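Local coordinates for aminopeptidase-like protein (Chaetomium thermophilum, PDB 5JM6), which probably acts as a zinc-dependent metalloaminopeptidase of the M18 family, assembled as a dodecamer and linked to the Cvt pathway of selective autophagy, at residues T67-V72 with N279-L284; Y74-L79 with Y84-A89. One frame throughout, in Å; residues are numbered along the deposited sequence.

Contact 1. Residues T67-V72 with N279-L284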
loop_
_atom_site.group_PDB
_atom_site.type_symbol
_atom_site.label_atom_id
_atom_site.label_comp_id
_atom_site.label_asym_id
_atom_site.label_seq_id
_atom_site.Cartn_x
_atom_site.Cartn_y
_atom_site.Cartn_z
ATOM N N THR A 67 38.888 -26.979 -10.640
ATOM C CA THR A 67 39.272 -25.588 -10.423
ATOM C C THR A 67 40.047 -25.052 -11.614
ATOM O O THR A 67 40.547 -25.820 -12.437
ATOM C CB THR A 67 40.121 -25.418 -9.146
ATOM O OG1 THR A 67 41.453 -25.893 -9.379
ATOM C CG2 THR A 67 39.501 -26.184 -7.984
ATOM N N VAL A 68 40.135 -23.731 -11.707
ATOM C CA VAL A 68 40.815 -23.099 -12.825
ATOM C C VAL A 68 42.290 -23.520 -12.863
ATOM O O VAL A 68 42.885 -23.614 -13.936
ATOM C CB VAL A 68 40.669 -21.553 -12.759
ATOM C CG1 VAL A 68 41.462 -20.967 -11.599
ATOM C CG2 VAL A 68 41.077 -20.916 -14.072
ATOM N N PHE A 69 42.863 -23.824 -11.701
ATOM C CA PHE A 69 44.258 -24.253 -11.631
ATOM C C PHE A 69 44.450 -25.665 -12.165
ATOM O O PHE A 69 45.510 -25.992 -12.697
ATOM C CB PHE A 69 44.775 -24.166 -10.198
ATOM C CG PHE A 69 44.634 -22.807 -9.597
ATOM C CD1 PHE A 69 45.401 -21.752 -10.059
ATOM C CD2 PHE A 69 43.727 -22.579 -8.580
ATOM C CE1 PHE A 69 45.269 -20.494 -9.513
ATOM C CE2 PHE A 69 43.591 -21.325 -8.027
ATOM C CZ PHE A 69 44.362 -20.280 -8.494
ATOM N N HIS A 70 43.435 -26.507 -12.018
ATOM C CA HIS A 70 43.503 -27.838 -12.600
ATOM C C HIS A 70 43.400 -27.759 -14.117
ATOM O O HIS A 70 44.042 -28.529 -14.829
ATOM C CB HIS A 70 42.404 -28.739 -12.038
ATOM C CG HIS A 70 42.639 -29.157 -10.621
ATOM N ND1 HIS A 70 42.308 -28.362 -9.545
ATOM C CD2 HIS A 70 43.186 -30.282 -10.103
ATOM C CE1 HIS A 70 42.634 -28.982 -8.425
ATOM N NE2 HIS A 70 43.169 -30.149 -8.736
ATOM N N VAL A 71 42.605 -26.817 -14.610
ATOM C CA VAL A 71 42.387 -26.693 -16.045
ATOM C C VAL A 71 43.670 -26.315 -16.781
ATOM O O VAL A 71 43.995 -26.907 -17.809
ATOM C CB VAL A 71 41.288 -25.665 -16.355
ATOM C CG1 VAL A 71 41.174 -25.437 -17.856
ATOM C CG2 VAL A 71 39.969 -26.143 -15.788
ATOM N N VAL A 72 44.407 -25.343 -16.253
ATOM C CA VAL A 72 45.665 -24.949 -16.877
ATOM C C VAL A 72 46.677 -26.090 -16.797
ATOM O O VAL A 72 47.416 -26.338 -17.749
ATOM C CB VAL A 72 46.240 -23.671 -16.236
ATOM C CG1 VAL A 72 47.721 -23.515 -16.556
ATOM C CG2 VAL A 72 45.466 -22.459 -16.719
ATOM N N ASN A 279 50.054 -20.481 2.666
ATOM C CA ASN A 279 48.724 -20.058 2.247
ATOM C C ASN A 279 48.151 -21.117 1.320
ATOM O O ASN A 279 48.863 -22.031 0.902
ATOM C CB ASN A 279 48.770 -18.704 1.530
ATOM C CG ASN A 279 47.607 -17.805 1.904
ATOM O OD1 ASN A 279 46.462 -18.059 1.530
ATOM N ND2 ASN A 279 47.899 -16.738 2.640
ATOM N N TRP A 280 46.866 -21.012 1.011
ATOM C CA TRP A 280 46.302 -21.822 -0.054
ATOM C C TRP A 280 45.124 -21.112 -0.697
ATOM O O TRP A 280 44.541 -20.196 -0.116
ATOM C CB TRP A 280 45.883 -23.214 0.445
ATOM C CG TRP A 280 44.848 -23.262 1.546
ATOM C CD1 TRP A 280 43.748 -22.464 1.684
ATOM C CD2 TRP A 280 44.776 -24.224 2.605
ATOM N NE1 TRP A 280 43.024 -22.839 2.790
ATOM C CE2 TRP A 280 43.633 -23.921 3.369
ATOM C CE3 TRP A 280 45.578 -25.303 2.989
ATOM C CZ2 TRP A 280 43.271 -24.659 4.493
ATOM C CZ3 TRP A 280 45.217 -26.031 4.110
ATOM C CH2 TRP A 280 44.075 -25.705 4.848
ATOM N N GLU A 281 44.809 -21.511 -1.921
ATOM C CA GLU A 281 43.625 -21.015 -2.589
ATOM C C GLU A 281 42.701 -22.193 -2.841
ATOM O O GLU A 281 42.934 -22.986 -3.749
ATOM C CB GLU A 281 44.011 -20.317 -3.892
ATOM C CG GLU A 281 43.384 -18.954 -4.085
ATOM C CD GLU A 281 44.053 -18.166 -5.193
ATOM O OE1 GLU A 281 43.333 -17.630 -6.060
ATOM O OE2 GLU A 281 45.300 -18.079 -5.193
ATOM N N LEU A 282 41.634 -22.286 -2.057
ATOM C CA LEU A 282 40.750 -23.440 -2.122
ATOM C C LEU A 282 39.315 -22.995 -2.324
ATOM O O LEU A 282 38.900 -21.950 -1.823
ATOM C CB LEU A 282 40.868 -24.293 -0.855
ATOM C CG LEU A 282 42.251 -24.865 -0.523
ATOM C CD1 LEU A 282 42.224 -25.597 0.805
ATOM C CD2 LEU A 282 42.723 -25.793 -1.625
ATOM N N GLU A 283 38.563 -23.791 -3.072
ATOM C CA GLU A 283 37.165 -23.495 -3.333
ATOM C C GLU A 283 36.320 -24.747 -3.167
ATOM O O GLU A 283 36.844 -25.860 -3.114
ATOM C CB GLU A 283 36.992 -22.921 -4.740
ATOM C CG GLU A 283 37.561 -23.806 -5.834
ATOM C CD GLU A 283 37.613 -23.112 -7.180
ATOM O OE1 GLU A 283 38.212 -22.020 -7.265
ATOM O OE2 GLU A 283 37.056 -23.662 -8.154
ATOM N N LEU A 284 35.012 -24.556 -3.071
ATOM C CA LEU A 284 34.087 -25.673 -3.024
ATOM C C LEU A 284 33.521 -25.920 -4.415
ATOM O O LEU A 284 33.203 -24.980 -5.141
ATOM C CB LEU A 284 32.965 -25.406 -2.020
ATOM C CG LEU A 284 33.444 -25.126 -0.594
ATOM C CD1 LEU A 284 32.272 -24.881 0.342
ATOM C CD2 LEU A 284 34.312 -26.271 -0.090
#
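Thr67 and Phe69, at the start of helix 68-81, meet Glu283 and Glu281 on strand 277-286. The strand runs inside the antiparallel sheet that is inserted between the metal-binding parts of the chain. The helix packs against the mixed sheet of the zinc-binding part, so the contact joins the two. This division is consistent with the catalytic and dimerisation domains of M18 enzymes. Thr67 meets Glu283, and Phe69 meets Glu281, through side chains; the backbones stay apart, with the CA atoms of Thr67 and Glu283 7.7 Å from each other.

Glu283 reaches across from the strand. Its CG sits between the backbone N and the carbonyl carbon (chi1 55°), and the chain extends beyond it toward the helix start. There the carboxylate lies against the methyl side of Thr67, with Glu283 OE2 3.5 Å from Thr67 CG2. Glu283 CG also lies 3.7 Å from that methyl carbon. The helix amino end is close by and would probably favour the charged carboxylate. Glu283 OE2 also has a weak hydrogen bond to Thr138 OG1, and Arg140 forms a long, weak ion pair with OE1.

Phe69 presents its ring edge to Glu281. Its CZ is 3.7 Å from Glu281 OE1, which lies near the ring plane. Ring and carboxylate planes stand 81° apart. On one face of the ring, Val68 CG1 lies 4.0 Å above the centre. The acid is held elsewhere: Glu281 OE2 pairs with Arg179 and hydrogen-bonds Ser430 of the second subunit.

Thr67 occupies the N-cap position. Its methyl faces Glu283, while its hydroxyl turns to the helix: Thr67 OG1 hydrogen-bonds His70 ND1 at 2.6 Å, meeting the imidazole at its edge and in its plane.

Contact 2. Residues Y74-L79 with Y84-A89; sequences YCKQKL and YVELPA
Tyr84 N donates to Leu79 O across the turn that follows helix 68-81, at 2.8 Å with an N-H...O angle of 157°. The bond draws the last part of the helix and the start of strand 85-86 together. This strand is outermost in the mixed sheet of this chain, on which the helix packs.

The same two residues meet through their side chains. Leu79 CD2 sits over one face of the Tyr84 ring, 3.6 Å from its centroid and 6° off the ring normal. This is a CH-pi contact. Tyr84 CG lies anti to its carbonyl carbon (chi1 -76°), which swings the ring over this methyl. Phe104 and Phe315 also pack on Leu79. An alanine in place of Tyr84 would keep the backbone bond but would probably open a gap over Leu79 CD2, where the ring face now lies.

Lys76 and Glu86 meet farther out. Both chains are extended, and Lys76 NZ forms a salt bridge with Glu86 OE2 at 3.5 Å. Lys76 CE lies beside the same oxygen.

The chemistry is thus graded: a backbone bond and a CH-pi contact hold the buried end, and a rather long charge pair joins the partly exposed Lys76 and Glu86.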
loop_
_atom_site.group_PDB
_atom_site.type_symbol
_atom_site.label_atom_id
_atom_site.label_comp_id
_atom_site.label_asym_id
_atom_site.label_seq_id
_atom_site.Cartn_x
_atom_site.Cartn_y
_atom_site.Cartn_z
ATOM N N TYR A 74 45.932 -29.216 -16.779
ATOM C CA TYR A 74 45.444 -30.195 -17.748
ATOM C C TYR A 74 45.901 -29.836 -19.156
ATOM O O TYR A 74 46.409 -30.681 -19.892
ATOM C CB TYR A 74 43.915 -30.280 -17.679
ATOM C CG TYR A 74 43.231 -31.052 -18.796
ATOM C CD1 TYR A 74 42.913 -30.438 -20.004
ATOM C CD2 TYR A 74 42.864 -32.381 -18.624
ATOM C CE1 TYR A 74 42.277 -31.134 -21.017
ATOM C CE2 TYR A 74 42.224 -33.084 -19.632
ATOM C CZ TYR A 74 41.933 -32.456 -20.826
ATOM O OH TYR A 74 41.296 -33.151 -21.831
ATOM N N CYS A 75 45.704 -28.576 -19.526
ATOM C CA CYS A 75 46.105 -28.094 -20.840
ATOM C C CYS A 75 47.615 -28.152 -20.998
ATOM O O CYS A 75 48.127 -28.484 -22.066
ATOM C CB CYS A 75 45.608 -26.666 -21.061
ATOM S SG CYS A 75 43.815 -26.494 -20.996
ATOM N N LYS A 76 48.323 -27.833 -19.923
ATOM C CA LYS A 76 49.774 -27.764 -19.970
ATOM C C LYS A 76 50.377 -29.152 -20.197
ATOM O O LYS A 76 51.353 -29.292 -20.932
ATOM C CB LYS A 76 50.317 -27.130 -18.686
ATOM C CG LYS A 76 51.813 -26.912 -18.689
ATOM C CD LYS A 76 52.291 -26.199 -17.434
ATOM C CE LYS A 76 53.811 -26.130 -17.429
ATOM N NZ LYS A 76 54.379 -25.506 -16.204
ATOM N N GLN A 77 49.782 -30.177 -19.595
ATOM C CA GLN A 77 50.281 -31.540 -19.771
ATOM C C GLN A 77 49.978 -32.093 -21.160
ATOM O O GLN A 77 50.756 -32.876 -21.697
ATOM C CB GLN A 77 49.703 -32.481 -18.712
ATOM C CG GLN A 77 50.091 -32.152 -17.280
ATOM C CD GLN A 77 49.546 -33.166 -16.292
ATOM O OE1 GLN A 77 48.988 -34.192 -16.684
ATOM N NE2 GLN A 77 49.703 -32.884 -15.004
ATOM N N LYS A 78 48.853 -31.702 -21.747
ATOM C CA LYS A 78 48.531 -32.184 -23.084
ATOM C C LYS A 78 49.329 -31.428 -24.144
ATOM O O LYS A 78 49.731 -32.008 -25.151
ATOM C CB LYS A 78 47.030 -32.080 -23.354
ATOM C CG LYS A 78 46.188 -32.864 -22.357
ATOM C CD LYS A 78 44.874 -33.310 -22.970
ATOM C CE LYS A 78 44.514 -34.718 -22.527
ATOM N NZ LYS A 78 43.257 -35.187 -23.171
ATOM N N LEU A 79 49.574 -30.140 -23.912
ATOM C CA LEU A 79 50.405 -29.364 -24.827
ATOM C C LEU A 79 51.837 -29.893 -24.840
ATOM O O LEU A 79 52.462 -29.978 -25.895
ATOM C CB LEU A 79 50.395 -27.880 -24.455
ATOM C CG LEU A 79 49.114 -27.095 -24.741
ATOM C CD1 LEU A 79 49.215 -25.700 -24.154
ATOM C CD2 LEU A 79 48.826 -27.033 -26.234
ATOM N N TYR A 84 54.585 -29.161 -27.579
ATOM C CA TYR A 84 54.620 -27.707 -27.443
ATOM C C TYR A 84 55.745 -27.282 -26.502
ATOM O O TYR A 84 56.068 -27.980 -25.540
ATOM C CB TYR A 84 53.278 -27.166 -26.937
ATOM C CG TYR A 84 52.181 -27.117 -27.984
ATOM C CD1 TYR A 84 51.686 -28.282 -28.559
ATOM C CD2 TYR A 84 51.624 -25.907 -28.379
ATOM C CE1 TYR A 84 50.680 -28.241 -29.510
ATOM C CE2 TYR A 84 50.615 -25.856 -29.328
ATOM C CZ TYR A 84 50.148 -27.027 -29.890
ATOM O OH TYR A 84 49.146 -26.986 -30.833
ATOM N N VAL A 85 56.338 -26.130 -26.796
ATOM C CA VAL A 85 57.420 -25.576 -25.992
ATOM C C VAL A 85 56.902 -24.405 -25.163
ATOM O O VAL A 85 56.212 -23.532 -25.684
ATOM C CB VAL A 85 58.592 -25.111 -26.881
ATOM C CG1 VAL A 85 59.629 -24.359 -26.064
ATOM C CG2 VAL A 85 59.218 -26.298 -27.596
ATOM N N GLU A 86 57.223 -24.390 -23.874
ATOM C CA GLU A 86 56.761 -23.322 -22.994
ATOM C C GLU A 86 57.648 -22.089 -23.098
ATOM O O GLU A 86 58.873 -22.197 -23.063
ATOM C CB GLU A 86 56.717 -23.798 -21.540
ATOM C CG GLU A 86 56.382 -22.692 -20.551
ATOM C CD GLU A 86 56.120 -23.203 -19.149
ATOM O OE1 GLU A 86 55.630 -22.413 -18.315
ATOM O OE2 GLU A 86 56.401 -24.390 -18.877
ATOM N N LEU A 87 57.032 -20.917 -23.224
ATOM C CA LEU A 87 57.792 -19.676 -23.244
ATOM C C LEU A 87 57.602 -18.914 -21.936
ATOM O O LEU A 87 56.583 -18.252 -21.742
ATOM C CB LEU A 87 57.361 -18.813 -24.432
ATOM C CG LEU A 87 57.558 -19.446 -25.811
ATOM C CD1 LEU A 87 56.846 -18.648 -26.892
ATOM C CD2 LEU A 87 59.037 -19.560 -26.123
ATOM N N PRO A 88 58.605 -18.980 -21.046
ATOM C CA PRO A 88 58.528 -18.291 -19.754
ATOM C C PRO A 88 58.623 -16.784 -19.935
ATOM O O PRO A 88 59.490 -16.318 -20.674
ATOM C CB PRO A 88 59.738 -18.834 -18.986
ATOM C CG PRO A 88 60.133 -20.087 -19.710
ATOM C CD PRO A 88 59.805 -19.825 -21.143
ATOM N N ALA A 89 57.755 -16.036 -19.262
ATOM C CA ALA A 89 57.689 -14.594 -19.462
ATOM C C ALA A 89 59.011 -13.903 -19.136
ATOM O O ALA A 89 59.397 -12.949 -19.808
ATOM C CB ALA A 89 56.564 -13.997 -18.630
#

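Both contacts use helix 68-81, at different points along it, and contact 2 is nested within the loop closed by contact 1. Contact 1 is buried and long-range. It ties the amino end of the helix to strand 277-286 of the antiparallel sheet, more than 200 residues on. Contact 2 is local and partly buried, and ties the later helix to the outermost strand, within the chain, of the mixed sheet. Their chemistry differs accordingly. In contact 1, carboxylates lie against a methyl and a ring edge and find their polar partners elsewhere, one of them in the second subunit. Contact 2 supplies its own hydrogen bond and salt bridge.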